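PDB 2F1N: cytolethal distending toxin subunit B from Escherichia coli, which nicks DNA as the endonuclease subunit of a tripartite toxin and very probably damages the DNA of intoxicated cells, which then arrest at G2/M. Local coordinates for residues N22-S27 with S252-V257; V64-V69 with E79-L84; I138-F143 with Q176-M181; D155-V160 with A191-N196. All blocks are in the same frame, centred on the assembly; numbering follows the deposited sequence.

The four contacts sample both sheets of a DNase I-like fold. Contacts 1 and 2 reach the same mixed sheet. Contact 2 lies at its edge strand 64-65, and contact 1 at the end of strand 18-25. Their centres are about 23 Å apart. Contact 3 pairs strands 141-147 and 179-183 of the second sheet. Contact 4 joins the helices that follow these two strands, 156-168 and 190-194, so its segments alternate with those of contact 3 along the chain. Contact 1 closes a loop that encloses the other three, bringing the early and late parts of the nuclease together. Contacts 2 and 4 are farthest apart, about 33 Å between centres.

Contact 1 (N22-S27 with S252-V257); sequences NLQGAS and SDHFPV
S252 OG takes part in two hydrogen bonds, one to each segment. It donates to N22 O at 2.8 Å and accepts from H254 N at 3.1 Å, which closes an ST turn. OG stands anti to the backbone N of S252 (chi1 -172°), which carries it to the strand carbonyl. A second bond ties the segments: D253 N gives its hydrogen to Q24 OE1 at 2.8 Å, from well above the amide plane. The amide of N22 lies stacked on the H254 ring, planes 11° apart. N22 ND2 sits over the rim of one face, and N22 CB makes a CH-pi contact 4.1 Å from the ring centroid. N22 OD1 takes the backbone N of Q24 in an Asx turn. Q24 NE2 comes to the ring edge, 3.7 Å from H254 CD2, with its amide 74° from the ring plane. Water 2 also bonds H254 NE2 at that edge; its bond to Q24 NE2 is weak. Outside the segments, H254 ND1 bonds D222 OD2, while N22 ND2 bonds E55 OE2 and D185 OD2. A histidine paired with an aspartate, beside an asparagine held by acidic residues, is consistent with the active site of DNase I-like nucleases, whose SDH sequence supplies the histidine.

Contact 2 (V64-V69 with E79-L84); sequences VDTGRV and ELIWNL. Unlike the reference sequence in segment 64-69: R68 (reference Thr), V69 (reference Leu).
Strands 64-65 and 78-83 run antiparallel, with V64 and I81 as a hydrogen-bonded pair and D65 and L80 as a non-hydrogen-bonded one. V64 N bonds I81 O at 2.9 Å, and I81 N returns the bond to V64 O. Just past the short strand, T66 N still reaches E79 O at 3.0 Å. The side chain of E79 then takes over. It extends with CG anti to its backbone N (chi1 176°) and reaches out to T66 and R68. T66 OG1 donates to E79 OE1 at 2.7 Å, on the anti lone pair of that oxygen. R68 NH1 meets E79 OE2 at 2.8 Å in a salt bridge, from the syn side and somewhat out of the carboxylate plane. The guanidinium and carboxylate planes are 70° apart, and NH1 alone makes the bridge; it also bonds A117 O. T66 CG2 packs on I81 CG1 at 3.5 Å, while L80 CD2 lies against D65 CA. Asx and ST turns headed by D65 and T66 shape the loop. Water 3 joins D65 OD1, R68 O and E79 N. Y96 OH also bonds E79 OE2, and D65 OD2 pairs with R78. With both carboxylate oxygens engaged, E79 is probably kept ionised and its rotation fixed, which pins the turn to the sheet.

Contact 3 (I138-F143 with Q176-M181); sequences IGNDAF and QALNWM
Two neighbouring parallel strands of the six-stranded sheet, 141-147 and 179-183, begin side by side here. Their short axes are inclined at 16°. N179 N bonds N140 O, A142 N bonds N179 O at 2.8 Å, and M181 N bonds A142 O. The partners thus alternate as in a regular parallel pair. The first strand is entered through a type II' turn from I138 to D141, with G139 at positive phi. On one face D141 and N179 lie side by side and point the same way. D141 OD1 rests 3.5 Å from N179 CB, and the carboxylate and amide are nearly coplanar. The amides of N140 and N179 stand almost perpendicular, and D12 OD2 accepts from ND2 of both. Water 4 links N140 ND2 to A177 O. Farther along that face F143 CD1 meets M181 CB at 4.0 Å, and V18 of the other sheet touches both side chains. On the opposite face A142 CB packs on W180 CB at 4.2 Å. W180 CG lies between the backbone N and the carbonyl carbon (chi1 46°), turning the indole from A142 to F167, while NE1 bonds S229 OG. L178 CD2 lies against the turn residues, 3.7 Å from N140 OD1 and close to N140 CA. Parallel strands joined through helix 156-168, which covers the A142 and W180 face, form a beta-alpha-beta crossover, a unit of the DNase I-like sandwich.

Contact 4 (D155-V160 with A191-N196); sequences DAPALV and ADLEMN
Apolar contact dominates, and L193 carries most of it. Its CD1 methyl enters the first turn of helix 156-168. It sits 3.4 Å from P157 N and 3.8 Å from A156 CB. It also touches the proline ring, 3.9 Å from P157 CG. The other methyl, CD2, approaches V160 CG2 at 4.2 Å. L193 has CG anti to its backbone N (chi1 178°), and this brings the branch across to the neighbouring helix. V160 lies one turn beyond A156, and the side chains of both point toward the L193 segment. Outside the two segments, L193 also rests on Y223, V225 and I207. V160 shares V225.

Both helices thus lie against the six-stranded sheet of the DNase I-like fold, where helix 156-168 links strands 141-147 and 179-183. Residues 191-196 belong to the nuclear localization signal, a 16-residue motif, so L193 packs part of that signal onto the folded body.

A second van der Waals contact comes from N196. Its side chain and the P157 ring lie side by side and point the same way. N196 CB is 3.8 Å from P157 CG, and N196 O is 3.5 Å from P157 CB.

The hydrogen bonds stay within each segment. N196 ND2 donates to D192 O at 2.9 Å, nearly straight and in the plane of both groups. This folds the amide back over its own helix. L159 N bonds D155 O, and V160 N bonds A156 O.

Charged partners flank the pair: D192 forms a salt bridge with R188, whose neighbours include P157 and N196.

Contact 1 (N22-S27 with S252-V257)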
loop_
_atom_site.group_PDB
_atom_site.type_symbol
_atom_site.label_atom_id
_atom_site.label_comp_id
_atom_site.label_asym_id
_atom_site.label_seq_id
_atom_site.Cartn_x
_atom_site.Cartn_y
_atom_site.Cartn_z
ATOM N N ASN A 22 0.189 -5.309 7.060
ATOM C CA ASN A 22 -0.931 -6.225 7.021
ATOM C C ASN A 22 -1.344 -6.386 8.484
ATOM O O ASN A 22 -0.598 -6.949 9.300
ATOM C CB ASN A 22 -0.455 -7.561 6.422
ATOM C CG ASN A 22 -1.518 -8.655 6.427
ATOM O OD1 ASN A 22 -2.438 -8.624 7.212
ATOM N ND2 ASN A 22 -1.360 -9.646 5.557
ATOM N N LEU A 23 -2.489 -5.828 8.833
ATOM C CA LEU A 23 -2.832 -5.779 10.242
ATOM C C LEU A 23 -3.668 -6.967 10.680
ATOM O O LEU A 23 -4.011 -7.050 11.878
ATOM C CB LEU A 23 -3.409 -4.425 10.651
ATOM C CG LEU A 23 -4.687 -3.845 10.079
ATOM C CD1 LEU A 23 -5.888 -4.526 10.763
ATOM C CD2 LEU A 23 -4.757 -2.354 10.294
ATOM N N GLN A 24 -3.932 -7.897 9.756
ATOM C CA GLN A 24 -4.604 -9.161 10.084
ATOM C C GLN A 24 -5.874 -8.881 10.870
ATOM O O GLN A 24 -6.121 -9.496 11.932
ATOM C CB GLN A 24 -3.645 -10.076 10.853
ATOM C CG GLN A 24 -2.586 -10.671 9.941
ATOM C CD GLN A 24 -1.861 -11.882 10.588
ATOM O OE1 GLN A 24 -1.603 -11.890 11.796
ATOM N NE2 GLN A 24 -1.589 -12.902 9.788
ATOM N N GLY A 25 -6.681 -7.974 10.307
ATOM C CA GLY A 25 -7.850 -7.444 10.958
ATOM C C GLY A 25 -9.068 -8.160 10.412
ATOM O O GLY A 25 -9.025 -8.808 9.361
ATOM N N ALA A 26 -10.175 -7.969 11.120
ATOM C CA ALA A 26 -11.456 -8.552 10.758
ATOM C C ALA A 26 -12.435 -7.419 10.950
ATOM O O ALA A 26 -12.249 -6.599 11.860
ATOM C CB ALA A 26 -11.802 -9.683 11.725
ATOM N N SER A 27 -13.466 -7.375 10.117
ATOM C CA SER A 27 -14.378 -6.214 10.111
ATOM C C SER A 27 -15.037 -5.906 11.460
ATOM O O SER A 27 -15.294 -4.760 11.787
ATOM C CB SER A 27 -15.406 -6.301 8.975
ATOM O OG SER A 27 -15.787 -7.645 8.713
ATOM N N SER A 252 -1.003 -8.667 15.371
ATOM C CA SER A 252 -0.668 -9.069 13.980
ATOM C C SER A 252 0.671 -9.802 13.877
ATOM O O SER A 252 1.668 -9.394 14.494
ATOM C CB SER A 252 -0.601 -7.887 12.971
ATOM O OG SER A 252 -0.455 -8.446 11.645
ATOM N N ASP A 253 0.705 -10.830 13.041
ATOM C CA ASP A 253 1.934 -11.583 12.837
ATOM C C ASP A 253 2.834 -10.890 11.815
ATOM O O ASP A 253 3.955 -11.332 11.599
ATOM C CB ASP A 253 1.637 -13.011 12.389
ATOM C CG ASP A 253 0.899 -13.817 13.455
ATOM O OD1 ASP A 253 0.954 -13.476 14.647
ATOM O OD2 ASP A 253 0.276 -14.850 13.172
ATOM N N HIS A 254 2.339 -9.800 11.204
ATOM C CA HIS A 254 3.160 -8.982 10.296
ATOM C C HIS A 254 3.587 -7.691 10.943
ATOM O O HIS A 254 2.841 -7.068 11.714
ATOM C CB HIS A 254 2.368 -8.654 9.004
ATOM C CG HIS A 254 2.081 -9.858 8.163
ATOM N ND1 HIS A 254 2.777 -10.141 7.011
ATOM C CD2 HIS A 254 1.175 -10.861 8.314
ATOM C CE1 HIS A 254 2.298 -11.249 6.472
ATOM N NE2 HIS A 254 1.328 -11.709 7.250
ATOM N N PHE A 255 4.789 -7.255 10.609
ATOM C CA PHE A 255 5.322 -6.021 11.154
ATOM C C PHE A 255 5.189 -4.963 10.080
ATOM O O PHE A 255 5.301 -5.294 8.903
ATOM C CB PHE A 255 6.802 -6.211 11.419
ATOM C CG PHE A 255 7.149 -7.504 12.121
ATOM C CD1 PHE A 255 6.385 -7.991 13.180
ATOM C CD2 PHE A 255 8.261 -8.229 11.701
ATOM C CE1 PHE A 255 6.711 -9.200 13.800
ATOM C CE2 PHE A 255 8.598 -9.446 12.319
ATOM C CZ PHE A 255 7.835 -9.920 13.371
ATOM N N PRO A 256 4.954 -3.717 10.479
ATOM C CA PRO A 256 4.934 -2.591 9.537
ATOM C C PRO A 256 6.309 -2.390 8.990
ATOM O O PRO A 256 7.343 -2.538 9.717
ATOM C CB PRO A 256 4.581 -1.364 10.398
ATOM C CG PRO A 256 4.222 -1.890 11.720
ATOM C CD PRO A 256 4.686 -3.303 11.869
ATOM N N VAL A 257 6.324 -2.025 7.711
ATOM C CA VAL A 257 7.594 -1.864 6.986
ATOM C C VAL A 257 7.592 -0.498 6.397
ATOM O O VAL A 257 6.628 -0.144 5.677
ATOM C CB VAL A 257 7.760 -2.947 5.887
ATOM C CG1 VAL A 257 9.016 -2.669 5.029
ATOM C CG2 VAL A 257 7.912 -4.334 6.549
HETATM O O HOH W 1 3.185 -5.775 7.203
HETATM O O HOH W 2 -0.812 -13.844 6.608
#

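Contact 2 (V64-V69 with E79-L84)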
loop_
_atom_site.group_PDB
_atom_site.type_symbol
_atom_site.label_atom_id
_atom_site.label_comp_id
_atom_site.label_asym_id
_atom_site.label_seq_id
_atom_site.Cartn_x
_atom_site.Cartn_y
_atom_site.Cartn_z
ATOM N N VAL A 64 -15.372 9.468 8.201
ATOM C CA VAL A 64 -16.667 9.743 7.542
ATOM C C VAL A 64 -16.513 9.833 6.031
ATOM O O VAL A 64 -15.688 10.599 5.553
ATOM C CB VAL A 64 -17.255 11.082 8.069
ATOM C CG1 VAL A 64 -18.584 11.432 7.369
ATOM C CG2 VAL A 64 -17.433 11.045 9.557
ATOM N N ASP A 65 -17.305 9.064 5.272
ATOM C CA ASP A 65 -17.283 9.111 3.795
ATOM C C ASP A 65 -17.501 10.539 3.310
ATOM O O ASP A 65 -18.434 11.220 3.763
ATOM C CB ASP A 65 -18.466 8.276 3.253
ATOM C CG ASP A 65 -18.320 7.873 1.768
ATOM O OD1 ASP A 65 -17.669 8.563 0.900
ATOM O OD2 ASP A 65 -18.862 6.814 1.364
ATOM N N THR A 66 -16.686 10.982 2.360
ATOM C CA THR A 66 -16.846 12.326 1.824
ATOM C C THR A 66 -17.902 12.403 0.740
ATOM O O THR A 66 -18.307 13.515 0.373
ATOM C CB THR A 66 -15.533 12.767 1.175
ATOM O OG1 THR A 66 -15.194 11.810 0.165
ATOM C CG2 THR A 66 -14.381 12.725 2.189
ATOM N N GLY A 67 -18.259 11.254 0.178
ATOM C CA GLY A 67 -19.204 11.137 -0.926
ATOM C C GLY A 67 -18.486 11.288 -2.271
ATOM O O GLY A 67 -19.143 11.326 -3.321
ATOM N N ARG A 68 -17.150 11.303 -2.253
ATOM C CA ARG A 68 -16.399 11.429 -3.518
ATOM C C ARG A 68 -16.815 10.321 -4.507
ATOM O O ARG A 68 -16.943 9.115 -4.134
ATOM C CB ARG A 68 -14.878 11.334 -3.251
ATOM C CG ARG A 68 -14.019 11.383 -4.507
ATOM C CD ARG A 68 -12.558 11.478 -4.160
ATOM N NE ARG A 68 -11.660 11.592 -5.316
ATOM C CZ ARG A 68 -10.401 11.995 -5.226
ATOM N NH1 ARG A 68 -9.851 12.355 -4.015
ATOM N NH2 ARG A 68 -9.696 12.056 -6.354
ATOM N N VAL A 69 -17.055 10.718 -5.762
ATOM C CA VAL A 69 -17.404 9.724 -6.806
ATOM C C VAL A 69 -16.132 9.151 -7.428
ATOM O O VAL A 69 -15.324 9.882 -8.015
ATOM C CB VAL A 69 -18.454 10.266 -7.840
ATOM C CG1 VAL A 69 -19.635 10.945 -7.116
ATOM C CG2 VAL A 69 -17.845 11.231 -8.746
ATOM N N GLU A 79 -13.784 7.053 -0.223
ATOM C CA GLU A 79 -12.876 8.009 0.417
ATOM C C GLU A 79 -13.509 8.457 1.717
ATOM O O GLU A 79 -14.663 8.883 1.716
ATOM C CB GLU A 79 -12.712 9.249 -0.470
ATOM C CG GLU A 79 -11.864 10.345 0.162
ATOM C CD GLU A 79 -11.793 11.527 -0.776
ATOM O OE1 GLU A 79 -12.790 12.287 -0.921
ATOM O OE2 GLU A 79 -10.747 11.644 -1.440
ATOM N N LEU A 80 -12.744 8.373 2.817
ATOM C CA LEU A 80 -13.192 8.838 4.127
ATOM C C LEU A 80 -12.252 9.902 4.691
ATOM O O LEU A 80 -11.044 9.852 4.444
ATOM C CB LEU A 80 -13.307 7.651 5.129
ATOM C CG LEU A 80 -13.648 6.264 4.541
ATOM C CD1 LEU A 80 -13.241 5.135 5.532
ATOM C CD2 LEU A 80 -15.134 6.170 4.224
ATOM N N ILE A 81 -12.798 10.881 5.420
ATOM C CA ILE A 81 -11.954 11.784 6.148
ATOM C C ILE A 81 -11.941 11.372 7.604
ATOM O O ILE A 81 -12.989 11.083 8.200
ATOM C CB ILE A 81 -12.377 13.290 5.938
ATOM C CG1 ILE A 81 -11.928 13.712 4.548
ATOM C CG2 ILE A 81 -11.634 14.245 6.921
ATOM C CD1 ILE A 81 -12.451 15.101 4.048
ATOM N N TRP A 82 -10.739 11.371 8.176
ATOM C CA TRP A 82 -10.557 10.914 9.559
ATOM C C TRP A 82 -9.924 12.055 10.320
ATOM O O TRP A 82 -8.745 12.415 10.123
ATOM C CB TRP A 82 -9.696 9.632 9.587
ATOM C CG TRP A 82 -9.513 8.963 10.934
ATOM C CD1 TRP A 82 -10.300 9.094 12.070
ATOM C CD2 TRP A 82 -8.475 8.036 11.263
ATOM N NE1 TRP A 82 -9.799 8.285 13.073
ATOM C CE2 TRP A 82 -8.692 7.613 12.598
ATOM C CE3 TRP A 82 -7.396 7.489 10.542
ATOM C CZ2 TRP A 82 -7.835 6.698 13.247
ATOM C CZ3 TRP A 82 -6.551 6.532 11.183
ATOM C CH2 TRP A 82 -6.801 6.156 12.520
ATOM N N ASN A 83 -10.739 12.660 11.201
ATOM C CA ASN A 83 -10.269 13.823 11.973
ATOM C C ASN A 83 -9.495 13.304 13.165
ATOM O O ASN A 83 -10.030 12.510 13.928
ATOM C CB ASN A 83 -11.459 14.688 12.436
ATOM C CG ASN A 83 -11.024 16.054 13.006
ATOM O OD1 ASN A 83 -9.929 16.205 13.520
ATOM N ND2 ASN A 83 -11.905 17.043 12.916
ATOM N N LEU A 84 -8.238 13.712 13.315
ATOM C CA LEU A 84 -7.358 13.091 14.314
ATOM C C LEU A 84 -7.175 13.969 15.549
ATOM O O LEU A 84 -6.762 13.484 16.605
ATOM C CB LEU A 84 -5.976 12.786 13.709
ATOM C CG LEU A 84 -5.919 11.745 12.585
ATOM C CD1 LEU A 84 -4.522 11.600 12.039
ATOM C CD2 LEU A 84 -6.415 10.364 13.103
HETATM O O HOH W 3 -16.261 7.888 -1.556
#

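Contact 3 (I138-F143 with Q176-M181)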
loop_
_atom_site.group_PDB
_atom_site.type_symbol
_atom_site.label_atom_id
_atom_site.label_comp_id
_atom_site.label_asym_id
_atom_site.label_seq_id
_atom_site.Cartn_x
_atom_site.Cartn_y
_atom_site.Cartn_z
ATOM N N ILE A 138 -0.781 11.322 -6.017
ATOM C CA ILE A 138 -0.608 12.647 -5.422
ATOM C C ILE A 138 0.450 13.283 -6.304
ATOM O O ILE A 138 1.600 12.809 -6.337
ATOM C CB ILE A 138 -0.131 12.534 -3.986
ATOM C CG1 ILE A 138 -1.263 11.922 -3.120
ATOM C CG2 ILE A 138 0.207 13.925 -3.397
ATOM C CD1 ILE A 138 -0.714 11.306 -1.899
ATOM N N GLY A 139 0.063 14.304 -7.056
ATOM C CA GLY A 139 1.036 14.901 -7.989
ATOM C C GLY A 139 1.516 13.876 -9.004
ATOM O O GLY A 139 0.730 13.161 -9.643
ATOM N N ASN A 140 2.835 13.773 -9.136
ATOM C CA ASN A 140 3.438 12.923 -10.140
ATOM C C ASN A 140 3.766 11.505 -9.659
ATOM O O ASN A 140 4.488 10.790 -10.339
ATOM C CB ASN A 140 4.744 13.604 -10.541
ATOM C CG ASN A 140 5.233 13.153 -11.849
ATOM O OD1 ASN A 140 4.556 13.334 -12.878
ATOM N ND2 ASN A 140 6.454 12.581 -11.855
ATOM N N ASP A 141 3.227 11.124 -8.489
ATOM C CA ASP A 141 3.551 9.850 -7.855
ATOM C C ASP A 141 2.263 9.076 -7.550
ATOM O O ASP A 141 1.258 9.684 -7.212
ATOM C CB ASP A 141 4.242 10.145 -6.542
ATOM C CG ASP A 141 5.523 10.929 -6.730
ATOM O OD1 ASP A 141 6.380 10.469 -7.473
ATOM O OD2 ASP A 141 5.749 11.992 -6.153
ATOM N N ALA A 142 2.320 7.757 -7.702
ATOM C CA ALA A 142 1.166 6.925 -7.429
ATOM C C ALA A 142 1.576 5.867 -6.412
ATOM O O ALA A 142 2.674 5.292 -6.480
ATOM C CB ALA A 142 0.686 6.276 -8.741
ATOM N N PHE A 143 0.645 5.534 -5.494
ATOM C CA PHE A 143 0.970 4.560 -4.471
ATOM C C PHE A 143 -0.172 3.552 -4.408
ATOM O O PHE A 143 -1.325 3.967 -4.416
ATOM C CB PHE A 143 1.045 5.286 -3.128
ATOM C CG PHE A 143 2.113 6.343 -3.099
ATOM C CD1 PHE A 143 3.425 6.002 -2.756
ATOM C CD2 PHE A 143 1.809 7.652 -3.448
ATOM C CE1 PHE A 143 4.446 6.990 -2.741
ATOM C CE2 PHE A 143 2.822 8.651 -3.436
ATOM C CZ PHE A 143 4.110 8.295 -3.072
ATOM N N GLN A 176 1.676 8.317 -18.335
ATOM C CA GLN A 176 2.559 7.197 -18.665
ATOM C C GLN A 176 3.835 7.251 -17.835
ATOM O O GLN A 176 4.402 6.218 -17.513
ATOM C CB GLN A 176 2.936 7.173 -20.180
ATOM C CG GLN A 176 1.778 6.869 -21.152
ATOM C CD GLN A 176 2.131 7.280 -22.595
ATOM O OE1 GLN A 176 3.272 7.113 -23.011
ATOM N NE2 GLN A 176 1.148 7.806 -23.343
ATOM N N ALA A 177 4.281 8.463 -17.478
ATOM C CA ALA A 177 5.551 8.655 -16.794
ATOM C C ALA A 177 5.455 8.923 -15.318
ATOM O O ALA A 177 6.408 9.409 -14.716
ATOM C CB ALA A 177 6.397 9.825 -17.524
ATOM N N LEU A 178 4.315 8.617 -14.700
ATOM C CA LEU A 178 4.196 8.767 -13.252
ATOM C C LEU A 178 5.161 7.814 -12.542
ATOM O O LEU A 178 5.464 6.693 -13.019
ATOM C CB LEU A 178 2.739 8.468 -12.824
ATOM C CG LEU A 178 1.637 9.453 -13.293
ATOM C CD1 LEU A 178 0.206 8.873 -12.960
ATOM C CD2 LEU A 178 1.802 10.886 -12.673
ATOM N N ASN A 179 5.711 8.250 -11.418
ATOM C CA ASN A 179 6.486 7.340 -10.597
ATOM C C ASN A 179 5.529 6.590 -9.705
ATOM O O ASN A 179 4.783 7.215 -8.986
ATOM C CB ASN A 179 7.482 8.115 -9.742
ATOM C CG ASN A 179 8.542 8.805 -10.605
ATOM O OD1 ASN A 179 9.204 8.155 -11.383
ATOM N ND2 ASN A 179 8.678 10.124 -10.468
ATOM N N TRP A 180 5.565 5.265 -9.769
ATOM C CA TRP A 180 4.623 4.458 -8.961
ATOM C C TRP A 180 5.325 3.600 -7.923
ATOM O O TRP A 180 6.508 3.210 -8.085
ATOM C CB TRP A 180 3.717 3.619 -9.854
ATOM C CG TRP A 180 4.358 2.853 -10.992
ATOM C CD1 TRP A 180 4.403 3.257 -12.297
ATOM C CD2 TRP A 180 4.979 1.555 -10.953
ATOM N NE1 TRP A 180 5.003 2.295 -13.071
ATOM C CE2 TRP A 180 5.350 1.231 -12.288
ATOM C CE3 TRP A 180 5.227 0.594 -9.927
ATOM C CZ2 TRP A 180 5.994 0.022 -12.640
ATOM C CZ3 TRP A 180 5.861 -0.628 -10.285
ATOM C CH2 TRP A 180 6.217 -0.905 -11.630
ATOM N N MET A 181 4.594 3.285 -6.837
ATOM C CA MET A 181 5.146 2.422 -5.816
ATOM C C MET A 181 4.035 1.482 -5.383
ATOM O O MET A 181 2.954 1.945 -5.078
ATOM C CB MET A 181 5.632 3.216 -4.605
ATOM C CG MET A 181 6.360 2.281 -3.660
ATOM S SD MET A 181 6.984 3.039 -2.151
ATOM C CE MET A 181 8.043 4.321 -2.814
HETATM O O HOH W 4 7.778 11.715 -14.203
#

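Contact 4 (D155-V160 with A191-N196)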
loop_
_atom_site.group_PDB
_atom_site.type_symbol
_atom_site.label_atom_id
_atom_site.label_comp_id
_atom_site.label_asym_id
_atom_site.label_seq_id
_atom_site.Cartn_x
_atom_site.Cartn_y
_atom_site.Cartn_z
ATOM N N ASP A 155 0.043 -14.723 -7.399
ATOM C CA ASP A 155 -0.209 -13.622 -8.328
ATOM C C ASP A 155 0.669 -12.374 -8.177
ATOM O O ASP A 155 0.469 -11.355 -8.885
ATOM C CB ASP A 155 -1.696 -13.267 -8.273
ATOM C CG ASP A 155 -2.185 -12.876 -6.870
ATOM O OD1 ASP A 155 -1.620 -13.349 -5.823
ATOM O OD2 ASP A 155 -3.180 -12.119 -6.740
ATOM N N ALA A 156 1.676 -12.446 -7.299
ATOM C CA ALA A 156 2.516 -11.247 -7.099
ATOM C C ALA A 156 3.132 -10.695 -8.388
ATOM O O ALA A 156 3.031 -9.472 -8.625
ATOM C CB ALA A 156 3.586 -11.461 -6.002
ATOM N N PRO A 157 3.789 -11.506 -9.233
ATOM C CA PRO A 157 4.376 -10.928 -10.463
ATOM C C PRO A 157 3.315 -10.265 -11.364
ATOM O O PRO A 157 3.552 -9.187 -11.918
ATOM C CB PRO A 157 4.990 -12.129 -11.169
ATOM C CG PRO A 157 5.329 -13.129 -10.053
ATOM C CD PRO A 157 4.119 -12.945 -9.108
ATOM N N ALA A 158 2.170 -10.911 -11.505
ATOM C CA ALA A 158 1.070 -10.370 -12.322
ATOM C C ALA A 158 0.490 -9.071 -11.763
ATOM O O ALA A 158 0.073 -8.190 -12.552
ATOM C CB ALA A 158 -0.054 -11.440 -12.428
ATOM N N LEU A 159 0.417 -8.945 -10.426
ATOM C CA LEU A 159 0.028 -7.657 -9.829
ATOM C C LEU A 159 0.989 -6.523 -10.218
ATOM O O LEU A 159 0.551 -5.419 -10.558
ATOM C CB LEU A 159 -0.036 -7.746 -8.301
ATOM C CG LEU A 159 -1.221 -8.606 -7.838
ATOM C CD1 LEU A 159 -1.062 -8.987 -6.306
ATOM C CD2 LEU A 159 -2.557 -7.906 -8.096
ATOM N N VAL A 160 2.281 -6.797 -10.130
ATOM C CA VAL A 160 3.282 -5.769 -10.458
ATOM C C VAL A 160 3.137 -5.448 -11.941
ATOM O O VAL A 160 3.183 -4.260 -12.329
ATOM C CB VAL A 160 4.716 -6.221 -10.173
ATOM C CG1 VAL A 160 5.741 -5.143 -10.628
ATOM C CG2 VAL A 160 4.917 -6.482 -8.667
ATOM N N ALA A 191 13.498 -11.699 -3.905
ATOM C CA ALA A 191 14.150 -12.315 -5.063
ATOM C C ALA A 191 13.231 -13.249 -5.845
ATOM O O ALA A 191 13.372 -13.386 -7.079
ATOM C CB ALA A 191 15.453 -13.052 -4.639
ATOM N N ASP A 192 12.290 -13.910 -5.135
ATOM C CA ASP A 192 11.323 -14.750 -5.788
ATOM C C ASP A 192 10.365 -13.986 -6.689
ATOM O O ASP A 192 9.978 -14.478 -7.728
ATOM C CB ASP A 192 10.530 -15.567 -4.762
ATOM C CG ASP A 192 9.756 -16.655 -5.395
ATOM O OD1 ASP A 192 10.393 -17.603 -5.934
ATOM O OD2 ASP A 192 8.512 -16.693 -5.425
ATOM N N LEU A 193 9.965 -12.783 -6.272
ATOM C CA LEU A 193 9.201 -11.923 -7.155
ATOM C C LEU A 193 10.070 -11.432 -8.352
ATOM O O LEU A 193 9.616 -11.514 -9.490
ATOM C CB LEU A 193 8.737 -10.700 -6.361
ATOM C CG LEU A 193 7.952 -9.651 -7.147
ATOM C CD1 LEU A 193 6.685 -10.258 -7.856
ATOM C CD2 LEU A 193 7.560 -8.559 -6.123
ATOM N N GLU A 194 11.281 -10.950 -8.077
ATOM C CA GLU A 194 12.110 -10.289 -9.107
ATOM C C GLU A 194 12.355 -11.228 -10.287
ATOM O O GLU A 194 12.196 -10.823 -11.458
ATOM C CB GLU A 194 13.452 -9.809 -8.498
ATOM C CG GLU A 194 14.433 -9.224 -9.520
ATOM C CD GLU A 194 13.986 -7.887 -10.097
ATOM O OE1 GLU A 194 12.959 -7.324 -9.640
ATOM O OE2 GLU A 194 14.677 -7.383 -11.026
ATOM N N MET A 195 12.686 -12.491 -9.979
ATOM C CA MET A 195 13.047 -13.493 -11.014
ATOM C C MET A 195 11.871 -13.958 -11.887
ATOM O O MET A 195 12.069 -14.594 -12.934
ATOM C CB MET A 195 13.829 -14.682 -10.438
ATOM C CG MET A 195 12.951 -15.841 -9.942
ATOM S SD MET A 195 13.820 -17.014 -8.872
ATOM C CE MET A 195 14.181 -18.340 -9.895
ATOM N N ASN A 196 10.658 -13.660 -11.425
ATOM C CA ASN A 196 9.426 -14.001 -12.103
ATOM C C ASN A 196 8.727 -12.820 -12.791
ATOM O O ASN A 196 7.620 -12.951 -13.294
ATOM C CB ASN A 196 8.533 -14.804 -11.142
ATOM C CG ASN A 196 9.075 -16.213 -10.962
ATOM O OD1 ASN A 196 9.067 -16.966 -11.927
ATOM N ND2 ASN A 196 9.579 -16.557 -9.765
#